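Local coordinates for protein alpha-1,3-glucanase (Bacillus circulans, PDB 5ZRU) that hydrolyses alpha-1,3-glucan as a glycoside hydrolase family 87 enzyme, this chain being its catalytic unit, a beta-sandwich-like domain set against a parallel beta-helix, at residues V108-Y113 against D138-K143; T395-T400 against K419-L424; N423-T428 against S454-I459. All blocks are in the same frame, centred on the assembly; numbering follows the deposited sequence.

Contact 1. Residues V108-Y113 against D138-K143; sequences VPLTSY and DEVHWK. With PE5 (3,6,9,12,15,18,21,24-octaoxahexacosan-1-ol), chain C.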
loop_
_atom_site.group_PDB
_atom_site.type_symbol
_atom_site.label_atom_id
_atom_site.label_comp_id
_atom_site.label_asym_id
_atom_site.label_seq_id
_atom_site.Cartn_x
_atom_site.Cartn_y
_atom_site.Cartn_z
ATOM N N VAL A 108 -8.985 -19.647 12.467
ATOM C CA VAL A 108 -7.971 -18.905 11.725
ATOM C C VAL A 108 -6.988 -18.316 12.732
ATOM O O VAL A 108 -7.390 -17.470 13.543
ATOM C CB VAL A 108 -8.600 -17.797 10.867
ATOM C CG1 VAL A 108 -7.508 -16.974 10.177
ATOM C CG2 VAL A 108 -9.518 -18.401 9.842
ATOM N N PRO A 109 -5.722 -18.720 12.717
ATOM C CA PRO A 109 -4.746 -18.091 13.611
ATOM C C PRO A 109 -4.503 -16.641 13.215
ATOM O O PRO A 109 -4.516 -16.286 12.033
ATOM C CB PRO A 109 -3.479 -18.940 13.420
ATOM C CG PRO A 109 -3.920 -20.170 12.670
ATOM C CD PRO A 109 -5.115 -19.761 11.871
ATOM N N LEU A 110 -4.276 -15.808 14.234
ATOM C CA LEU A 110 -4.099 -14.370 14.090
ATOM C C LEU A 110 -2.944 -13.914 14.966
ATOM O O LEU A 110 -2.648 -14.532 15.994
ATOM C CB LEU A 110 -5.368 -13.594 14.501
ATOM C CG LEU A 110 -6.646 -13.939 13.742
ATOM C CD1 LEU A 110 -7.816 -13.251 14.421
ATOM C CD2 LEU A 110 -6.519 -13.515 12.271
ATOM N N THR A 111 -2.307 -12.810 14.576
ATOM C CA THR A 111 -1.244 -12.257 15.408
ATOM C C THR A 111 -1.201 -10.747 15.219
ATOM O O THR A 111 -1.575 -10.230 14.157
ATOM C CB THR A 111 0.125 -12.886 15.085
ATOM O OG1 THR A 111 1.121 -12.373 15.985
ATOM C CG2 THR A 111 0.547 -12.566 13.649
ATOM N N SER A 112 -0.757 -10.038 16.263
ATOM C CA SER A 112 -0.436 -8.620 16.135
ATOM C C SER A 112 1.061 -8.393 15.981
ATOM O O SER A 112 1.510 -7.244 16.039
ATOM C CB SER A 112 -0.988 -7.813 17.324
ATOM O OG SER A 112 -0.633 -8.375 18.583
ATOM N N TYR A 113 1.828 -9.465 15.745
ATOM C CA TYR A 113 3.281 -9.375 15.567
ATOM C C TYR A 113 3.670 -8.360 14.497
ATOM O O TYR A 113 4.568 -7.535 14.706
ATOM C CB TYR A 113 3.841 -10.754 15.199
ATOM C CG TYR A 113 5.326 -10.759 14.852
ATOM C CD1 TYR A 113 6.289 -10.847 15.855
ATOM C CD2 TYR A 113 5.760 -10.684 13.529
ATOM C CE1 TYR A 113 7.646 -10.865 15.561
ATOM C CE2 TYR A 113 7.135 -10.692 13.219
ATOM C CZ TYR A 113 8.060 -10.788 14.246
ATOM O OH TYR A 113 9.402 -10.809 13.975
ATOM N N ASP A 138 -4.534 -5.252 10.266
ATOM C CA ASP A 138 -3.714 -6.172 9.489
ATOM C C ASP A 138 -4.662 -7.075 8.711
ATOM O O ASP A 138 -5.882 -6.979 8.851
ATOM C CB ASP A 138 -2.777 -6.984 10.401
ATOM C CG ASP A 138 -1.554 -7.539 9.659
ATOM O OD1 ASP A 138 -1.425 -7.329 8.436
ATOM O OD2 ASP A 138 -0.713 -8.193 10.307
ATOM N N GLU A 139 -4.104 -7.976 7.901
ATOM C CA GLU A 139 -4.927 -8.894 7.124
ATOM C C GLU A 139 -4.415 -10.317 7.268
ATOM O O GLU A 139 -3.239 -10.544 7.578
ATOM C CB GLU A 139 -4.962 -8.502 5.634
ATOM C CG GLU A 139 -5.669 -7.181 5.401
ATOM C CD GLU A 139 -5.799 -6.830 3.936
ATOM O OE1 GLU A 139 -5.402 -7.635 3.072
ATOM O OE2 GLU A 139 -6.284 -5.730 3.657
ATOM N N VAL A 140 -5.331 -11.269 7.080
ATOM C CA VAL A 140 -4.997 -12.672 6.869
ATOM C C VAL A 140 -5.880 -13.154 5.729
ATOM O O VAL A 140 -6.884 -12.524 5.392
ATOM C CB VAL A 140 -5.205 -13.568 8.116
ATOM C CG1 VAL A 140 -4.177 -13.238 9.197
ATOM C CG2 VAL A 140 -6.625 -13.423 8.663
ATOM N N HIS A 141 -5.487 -14.267 5.114
ATOM C CA HIS A 141 -6.348 -14.882 4.111
ATOM C C HIS A 141 -6.297 -16.393 4.264
ATOM O O HIS A 141 -5.349 -16.950 4.821
ATOM C CB HIS A 141 -5.981 -14.443 2.676
ATOM C CG HIS A 141 -4.619 -14.873 2.214
ATOM N ND1 HIS A 141 -3.465 -14.196 2.552
ATOM C CD2 HIS A 141 -4.233 -15.884 1.394
ATOM C CE1 HIS A 141 -2.427 -14.784 1.981
ATOM N NE2 HIS A 141 -2.866 -15.814 1.277
ATOM N N TRP A 142 -7.351 -17.053 3.789
ATOM C CA TRP A 142 -7.431 -18.508 3.865
ATOM C C TRP A 142 -8.359 -18.989 2.761
ATOM O O TRP A 142 -9.095 -18.205 2.163
ATOM C CB TRP A 142 -7.925 -18.975 5.244
ATOM C CG TRP A 142 -9.350 -18.552 5.564
ATOM C CD1 TRP A 142 -10.493 -19.242 5.273
ATOM C CD2 TRP A 142 -9.769 -17.351 6.229
ATOM N NE1 TRP A 142 -11.594 -18.550 5.714
ATOM C CE2 TRP A 142 -11.180 -17.388 6.311
ATOM C CE3 TRP A 142 -9.087 -16.256 6.774
ATOM C CZ2 TRP A 142 -11.920 -16.370 6.904
ATOM C CZ3 TRP A 142 -9.826 -15.238 7.364
ATOM C CH2 TRP A 142 -11.230 -15.306 7.433
ATOM N N LYS A 143 -8.319 -20.295 2.502
ATOM C CA LYS A 143 -9.170 -20.914 1.495
ATOM C C LYS A 143 -10.188 -21.816 2.177
ATOM O O LYS A 143 -9.853 -22.542 3.119
ATOM C CB LYS A 143 -8.353 -21.730 0.490
ATOM C CG LYS A 143 -7.532 -20.892 -0.464
ATOM C CD LYS A 143 -6.770 -21.756 -1.457
ATOM C CE LYS A 143 -5.682 -22.576 -0.779
ATOM N NZ LYS A 143 -4.798 -23.237 -1.797
HETATM C C48 PE5 C . 7.075 -17.032 10.660
HETATM C C50 PE5 C . 6.522 -15.638 10.982
HETATM O O1 PE5 C . 5.917 -15.641 12.248
HETATM C C1 PE5 C . 5.438 -14.395 12.676
HETATM C C2 PE5 C . 4.625 -14.539 13.965
HETATM O O2 PE5 C . 3.475 -15.297 13.716
HETATM C C3 PE5 C . 2.712 -15.633 14.840
HETATM C C4 PE5 C . 1.531 -16.515 14.417
HETATM O O3 PE5 C . 0.766 -15.856 13.443
HETATM C C5 PE5 C . -0.403 -16.505 13.019
HETATM C C6 PE5 C . -0.489 -16.516 11.486
HETATM O O4 PE5 C . -1.123 -15.368 10.983
HETATM C C7 PE5 C . -0.565 -14.817 9.818
HETATM C C8 PE5 C . -0.433 -15.885 8.729
HETATM O O5 PE5 C . 0.429 -15.428 7.735
HETATM C C9 PE5 C . 0.843 -16.405 6.819
HETATM C C10 PE5 C . 0.107 -16.184 5.505
HETATM O O6 PE5 C . -0.535 -17.366 5.131
HETATM C C11 PE5 C . -1.594 -17.198 4.234
HETATM C C12 PE5 C . -2.397 -18.487 4.125
HETATM O O7 PE5 C . -2.303 -18.909 2.800
HETATM C C13 PE5 C . -3.480 -19.438 2.260
HETATM C C14 PE5 C . -3.100 -20.393 1.131
HETATM O O8 PE5 C . -1.917 -21.047 1.493
HETATM C C15 PE5 C . -1.381 -21.921 0.533
HETATM C C16 PE5 C . -1.381 -23.352 1.091
HETATM O O52 PE5 C . -0.083 -23.758 1.426
HETATM O O HOH W 1 -0.158 -8.334 12.865
#
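Val108 and Leu110 close down on Val140 and Trp142 where two antiparallel sheets of the N-terminal domain lie face to face in a beta-sandwich. The axes of strands 108-111 and 138-143 stay 8.4 Å apart and run nearly antiparallel, at 160°; no direct hydrogen bond joins them, and the filling is hydrocarbon. From the CB of Val108 the two methyls part. CG1, anti to the backbone N (chi1 176°), meets Val140 tip to tip, 4.0 Å from its CG2, while CG2 sits over one face of the Trp142 indole, 3.8 Å from the centroid of the six-membered ring and 13° off its normal, a CH-pi contact. The same Val140 CG2 lies at the edge of the indole, in its plane, and takes Leu110 CD2 at 3.6 Å, the two side chains crossing at about a right angle. Where strand 108-111 ends, Thr111 OG1 accepts from Tyr113 N at 3.0 Å in an ST turn and is also hydrogen-bonded to Asn93 OD1. A valine here would probably leave Tyr113 N without its acceptor and Asn93 OD1 without that hydroxyl, and let the turn drift. The polyether PE5 runs along the flank of the contact, from Tyr113 to Lys143, its O3 3.3 Å from Thr111 CG2. Asp138 OD1 is taken by His318, whereas a water donates to Asp138 OD2 (2.6 Å) and to Thr111 O (2.7 Å), bridging the sheets.

Contact 2. Residues T395-T400 against K419-L424; sequences TFSYNT and KATHNL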
loop_
_atom_site.group_PDB
_atom_site.type_symbol
_atom_site.label_atom_id
_atom_site.label_comp_id
_atom_site.label_asym_id
_atom_site.label_seq_id
_atom_site.Cartn_x
_atom_site.Cartn_y
_atom_site.Cartn_z
ATOM N N THR A 395 4.684 5.895 -14.089
ATOM C CA THR A 395 3.226 5.893 -14.164
ATOM C C THR A 395 2.628 5.046 -13.047
ATOM O O THR A 395 3.004 3.882 -12.889
ATOM C CB THR A 395 2.744 5.329 -15.499
ATOM O OG1 THR A 395 3.287 6.107 -16.573
ATOM C CG2 THR A 395 1.212 5.319 -15.553
ATOM N N PHE A 396 1.666 5.614 -12.319
ATOM C CA PHE A 396 0.889 4.919 -11.290
ATOM C C PHE A 396 -0.575 5.011 -11.709
ATOM O O PHE A 396 -1.223 6.030 -11.446
ATOM C CB PHE A 396 1.072 5.554 -9.900
ATOM C CG PHE A 396 2.478 5.476 -9.343
ATOM C CD1 PHE A 396 3.273 4.354 -9.539
ATOM C CD2 PHE A 396 2.990 6.531 -8.594
ATOM C CE1 PHE A 396 4.569 4.299 -9.010
ATOM C CE2 PHE A 396 4.276 6.480 -8.060
ATOM C CZ PHE A 396 5.068 5.371 -8.268
ATOM N N SER A 397 -1.119 3.970 -12.343
ATOM C CA SER A 397 -2.459 4.105 -12.901
ATOM C C SER A 397 -3.317 2.884 -12.611
ATOM O O SER A 397 -2.820 1.765 -12.504
ATOM C CB SER A 397 -2.408 4.362 -14.421
ATOM O OG SER A 397 -1.864 5.657 -14.662
ATOM N N TYR A 398 -4.626 3.126 -12.495
ATOM C CA TYR A 398 -5.622 2.063 -12.306
ATOM C C TYR A 398 -5.368 1.269 -11.030
ATOM O O TYR A 398 -5.509 0.047 -11.004
ATOM C CB TYR A 398 -5.680 1.132 -13.519
ATOM C CG TYR A 398 -6.210 1.828 -14.755
ATOM C CD1 TYR A 398 -7.579 1.989 -14.950
ATOM C CD2 TYR A 398 -5.341 2.341 -15.712
ATOM C CE1 TYR A 398 -8.069 2.636 -16.079
ATOM C CE2 TYR A 398 -5.822 2.986 -16.842
ATOM C CZ TYR A 398 -7.179 3.135 -17.012
ATOM O OH TYR A 398 -7.638 3.778 -18.141
ATOM N N ASN A 399 -5.028 1.965 -9.952
ATOM C CA ASN A 399 -4.784 1.328 -8.666
ATOM C C ASN A 399 -5.842 1.750 -7.659
ATOM O O ASN A 399 -6.421 2.834 -7.762
ATOM C CB ASN A 399 -3.400 1.690 -8.125
ATOM C CG ASN A 399 -2.299 1.297 -9.075
ATOM O OD1 ASN A 399 -2.115 0.113 -9.361
ATOM N ND2 ASN A 399 -1.574 2.292 -9.603
ATOM N N THR A 400 -6.098 0.872 -6.695
ATOM C CA THR A 400 -6.938 1.178 -5.545
ATOM C C THR A 400 -6.040 1.229 -4.319
ATOM O O THR A 400 -5.440 0.217 -3.939
ATOM C CB THR A 400 -8.049 0.146 -5.367
ATOM O OG1 THR A 400 -8.906 0.176 -6.517
ATOM C CG2 THR A 400 -8.865 0.468 -4.131
ATOM N N LYS A 419 3.116 10.388 -14.335
ATOM C CA LYS A 419 1.676 10.573 -14.304
ATOM C C LYS A 419 1.036 9.555 -13.379
ATOM O O LYS A 419 1.567 8.469 -13.157
ATOM C CB LYS A 419 1.040 10.472 -15.687
ATOM C CG LYS A 419 1.016 9.082 -16.262
ATOM C CD LYS A 419 0.425 9.138 -17.680
ATOM C CE LYS A 419 0.687 7.862 -18.455
ATOM N NZ LYS A 419 -0.064 7.844 -19.744
ATOM N N ALA A 420 -0.119 9.928 -12.846
ATOM C CA ALA A 420 -0.905 9.047 -11.991
ATOM C C ALA A 420 -2.351 9.246 -12.407
ATOM O O ALA A 420 -2.910 10.327 -12.195
ATOM C CB ALA A 420 -0.693 9.364 -10.506
ATOM N N THR A 421 -2.956 8.225 -13.015
ATOM C CA THR A 421 -4.294 8.387 -13.575
ATOM C C THR A 421 -5.175 7.196 -13.221
ATOM O O THR A 421 -4.692 6.086 -13.009
ATOM C CB THR A 421 -4.273 8.543 -15.109
ATOM O OG1 THR A 421 -3.972 7.276 -15.705
ATOM C CG2 THR A 421 -3.236 9.571 -15.563
ATOM N N HIS A 422 -6.482 7.439 -13.179
ATOM C CA HIS A 422 -7.478 6.376 -13.027
ATOM C C HIS A 422 -7.320 5.627 -11.705
ATOM O O HIS A 422 -7.535 4.418 -11.624
ATOM C CB HIS A 422 -7.434 5.425 -14.225
ATOM C CG HIS A 422 -7.813 6.099 -15.509
ATOM N ND1 HIS A 422 -6.886 6.689 -16.344
ATOM C CD2 HIS A 422 -9.025 6.344 -16.061
ATOM C CE1 HIS A 422 -7.509 7.239 -17.368
ATOM N NE2 HIS A 422 -8.805 7.038 -17.228
ATOM N N ASN A 423 -6.988 6.355 -10.648
ATOM C CA ASN A 423 -6.794 5.745 -9.344
ATOM C C ASN A 423 -7.988 6.011 -8.441
ATOM O O ASN A 423 -8.776 6.939 -8.655
ATOM C CB ASN A 423 -5.511 6.267 -8.690
ATOM C CG ASN A 423 -4.280 5.885 -9.468
ATOM O OD1 ASN A 423 -4.029 4.703 -9.703
ATOM N ND2 ASN A 423 -3.505 6.886 -9.884
ATOM N N LEU A 424 -8.115 5.166 -7.425
ATOM C CA LEU A 424 -9.104 5.319 -6.364
ATOM C C LEU A 424 -8.335 5.301 -5.054
ATOM O O LEU A 424 -7.625 4.332 -4.763
ATOM C CB LEU A 424 -10.146 4.189 -6.417
ATOM C CG LEU A 424 -11.189 4.043 -5.306
ATOM C CD1 LEU A 424 -12.075 5.285 -5.214
ATOM C CD2 LEU A 424 -12.039 2.787 -5.548
#
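Tyr398 and His422 carry almost the same first torsion, CG beside the backbone N and anti to the carbonyl carbon (chi1 -67° and -64°), on backbones that both take the left-handed helical conformation. They therefore lie side by side, pointing the same way, at equivalent corners of two successive coils of a parallel beta-helix. The ring planes are only 6° apart but slid, with centroids 4.4 Å from each other, so that direct overlap is slight: His422 CB covers the centre of the tyrosine face in a CH-pi contact, and Tyr398 OH hangs over the centre of the imidazole.

One residue further on, Asn399 and Asn423 lie side by side with nearly parallel amides, a rung of an asparagine ladder. Asn423 OD1 accepts from Asn399 N (2.9 Å) in its carbonyl plane, and ND2 gives a nearly straight bond to Phe396 O (2.9 Å), so both ends of the amide are gripped and its rotation is fixed. Asn399 repeats the scheme one coil back, on Ser368 N and Val365 O. The strands pair before the corner through Phe396 N and Lys419 O, and resume after it with Leu424 N donating to Asn399 O at 2.9 Å.

Inside, Phe396 CB rests on Ala420 CB at 4.2 Å, and the phenylalanine ring leads away toward Phe356 and Leu378. On the other face Ser397 OG and Thr421 OG1 share a hydrogen bond of 2.9 Å; Thr421 OG1 is also hydrogen-bonded, 3.0 Å away, to ND1 at the edge of the His422 ring.

Contact 3. Residues N423-T428 against S454-I459; sequences NLIVDT and SDTTII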
loop_
_atom_site.group_PDB
_atom_site.type_symbol
_atom_site.label_atom_id
_atom_site.label_comp_id
_atom_site.label_asym_id
_atom_site.label_seq_id
_atom_site.Cartn_x
_atom_site.Cartn_y
_atom_site.Cartn_z
ATOM N N ASN A 423 -6.988 6.355 -10.648
ATOM C CA ASN A 423 -6.794 5.745 -9.344
ATOM C C ASN A 423 -7.988 6.011 -8.441
ATOM O O ASN A 423 -8.776 6.939 -8.655
ATOM C CB ASN A 423 -5.511 6.267 -8.690
ATOM C CG ASN A 423 -4.280 5.885 -9.468
ATOM O OD1 ASN A 423 -4.029 4.703 -9.703
ATOM N ND2 ASN A 423 -3.505 6.886 -9.884
ATOM N N LEU A 424 -8.115 5.166 -7.425
ATOM C CA LEU A 424 -9.104 5.319 -6.364
ATOM C C LEU A 424 -8.335 5.301 -5.054
ATOM O O LEU A 424 -7.625 4.332 -4.763
ATOM C CB LEU A 424 -10.146 4.189 -6.417
ATOM C CG LEU A 424 -11.189 4.043 -5.306
ATOM C CD1 LEU A 424 -12.075 5.285 -5.214
ATOM C CD2 LEU A 424 -12.039 2.787 -5.548
ATOM N N ILE A 425 -8.429 6.385 -4.287
ATOM C CA ILE A 425 -7.606 6.563 -3.100
ATOM C C ILE A 425 -8.542 6.877 -1.946
ATOM O O ILE A 425 -9.220 7.911 -1.966
ATOM C CB ILE A 425 -6.563 7.682 -3.284
ATOM C CG1 ILE A 425 -5.781 7.471 -4.588
ATOM C CG2 ILE A 425 -5.587 7.682 -2.104
ATOM C CD1 ILE A 425 -4.847 8.631 -4.954
ATOM N N VAL A 426 -8.579 5.995 -0.939
ATOM C CA VAL A 426 -9.632 6.009 0.076
ATOM C C VAL A 426 -9.036 5.850 1.472
ATOM O O VAL A 426 -8.168 5.001 1.693
ATOM C CB VAL A 426 -10.664 4.891 -0.182
ATOM C CG1 VAL A 426 -11.850 5.005 0.791
ATOM C CG2 VAL A 426 -11.146 4.928 -1.619
ATOM N N ASP A 427 -9.518 6.667 2.419
ATOM C CA ASP A 427 -9.312 6.438 3.857
ATOM C C ASP A 427 -7.847 6.565 4.295
ATOM O O ASP A 427 -7.336 5.729 5.039
ATOM C CB ASP A 427 -9.867 5.067 4.270
ATOM C CG ASP A 427 -11.377 5.012 4.245
ATOM O OD1 ASP A 427 -12.005 6.081 4.366
ATOM O OD2 ASP A 427 -11.930 3.897 4.119
ATOM N N THR A 428 -7.171 7.630 3.865
ATOM C CA THR A 428 -5.822 7.844 4.381
ATOM C C THR A 428 -5.885 8.316 5.830
ATOM O O THR A 428 -6.871 8.913 6.271
ATOM C CB THR A 428 -5.041 8.863 3.539
ATOM O OG1 THR A 428 -5.655 10.151 3.639
ATOM C CG2 THR A 428 -4.999 8.436 2.079
ATOM N N SER A 454 -4.781 12.522 -13.105
ATOM C CA SER A 454 -6.080 12.641 -13.751
ATOM C C SER A 454 -6.984 11.484 -13.375
ATOM O O SER A 454 -6.532 10.429 -12.917
ATOM C CB SER A 454 -5.962 12.702 -15.279
ATOM O OG SER A 454 -5.805 11.395 -15.808
ATOM N N ASP A 455 -8.278 11.717 -13.585
ATOM C CA ASP A 455 -9.297 10.678 -13.588
ATOM C C ASP A 455 -9.268 9.882 -12.292
ATOM O O ASP A 455 -9.160 8.659 -12.288
ATOM C CB ASP A 455 -9.120 9.777 -14.814
ATOM C CG ASP A 455 -9.370 10.525 -16.105
ATOM O OD1 ASP A 455 -10.556 10.728 -16.439
ATOM O OD2 ASP A 455 -8.387 10.941 -16.760
ATOM N N THR A 456 -9.347 10.590 -11.173
ATOM C CA THR A 456 -9.052 9.954 -9.896
ATOM C C THR A 456 -10.086 10.371 -8.866
ATOM O O THR A 456 -10.489 11.535 -8.819
ATOM C CB THR A 456 -7.631 10.306 -9.433
ATOM O OG1 THR A 456 -6.681 9.640 -10.280
ATOM C CG2 THR A 456 -7.385 9.884 -7.974
ATOM N N THR A 457 -10.531 9.407 -8.066
ATOM C CA THR A 457 -11.486 9.630 -6.989
ATOM C C THR A 457 -10.775 9.480 -5.654
ATOM O O THR A 457 -10.054 8.500 -5.436
ATOM C CB THR A 457 -12.653 8.647 -7.083
ATOM O OG1 THR A 457 -13.349 8.889 -8.306
ATOM C CG2 THR A 457 -13.623 8.817 -5.906
ATOM N N ILE A 458 -10.974 10.462 -4.778
ATOM C CA ILE A 458 -10.326 10.545 -3.477
ATOM C C ILE A 458 -11.426 10.627 -2.437
ATOM O O ILE A 458 -12.351 11.434 -2.584
ATOM C CB ILE A 458 -9.408 11.781 -3.388
ATOM C CG1 ILE A 458 -8.221 11.643 -4.340
ATOM C CG2 ILE A 458 -8.994 12.032 -1.940
ATOM C CD1 ILE A 458 -7.492 12.973 -4.615
ATOM N N ILE A 459 -11.338 9.800 -1.392
ATOM C CA ILE A 459 -12.422 9.677 -0.420
ATOM C C ILE A 459 -11.844 9.655 0.992
ATOM O O ILE A 459 -10.920 8.885 1.278
ATOM C CB ILE A 459 -13.271 8.410 -0.665
ATOM C CG1 ILE A 459 -13.844 8.400 -2.083
ATOM C CG2 ILE A 459 -14.416 8.309 0.359
ATOM C CD1 ILE A 459 -14.642 7.130 -2.414
HETATM O O HOH W 2 -3.903 9.786 -9.474
#
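Thr456 OG1, across from Asn423, is gripped by three groups. It donates to Ser454 O at 2.8 Å, from above the carbonyl plane. It also accepts from a water and takes a weak bond from Asn423 N at 3.3 Å. The water in turn accepts from Asn423 ND2 (3.0 Å), so side chain and main chain of the asparagine are both tied to this one hydroxyl. The torsion of Thr456 explains the placement: OG1 is beside its own backbone N (chi1 -70°), which turns it back to the corner at Asp455, while CG2 lies against Asn423 O.

Beyond the corner the two chains run parallel. Thr457 N donates to Asn423 O, Ile425 N to Thr457 O, and Ile459 N to Ile425 O, and the ladder closes with Asp427 N on Ile459 O at 2.9 Å. Ile425 and Ile458 turn inward, Ile425 CB lying 4.4 Å from Ile458 CG1, and both touch Ala433; Ile425 CD1 also reaches Thr456 CG2. On the opposite face Leu424 lies alongside Thr457, its CD1 3.9 Å from the threonine CB, and Val426 CG1 meets Ile459 CB at 4.0 Å, each pair pointing the same way. Thr457 OG1 is held by Arg12.

At the next corner Asp427 has a left-handed backbone, and its carboxylate binds Asn460, Gln52 and Gly51, next to the calcium ligand Ser50. In-register parallel pairing, with aliphatic side chains such as Ile425 and Ile458 aligned inside and a polar corner between strands, is characteristic of a parallel beta-helix, the fold of the pectate lyase-like clan.

Overall arrangement
Contacts 2 and 3 are consecutive steps of the same beta-helix: they share Asn423 and Leu424, their centres are about 9 Å apart, and the strand at 419-421 pairs with the start of the strand carrying 454-459. Both are partly buried and rest on parallel backbone ladders, but contact 2 adds stacked rings and an asparagine rung at its corner, while contact 3 combines a hydroxyl-and-water knot with aliphatic rows. Contact 1, buried, its centre about 28 Å from that of contact 2 and about 27 Å from that of contact 3, belongs to the N-terminal domain; there facing sheets meet through side chains and one water, without backbone pairing. Its strand 138-143 nevertheless reaches the beta-helix domain through Glu139, which salt-bridges Arg347 and Arg371.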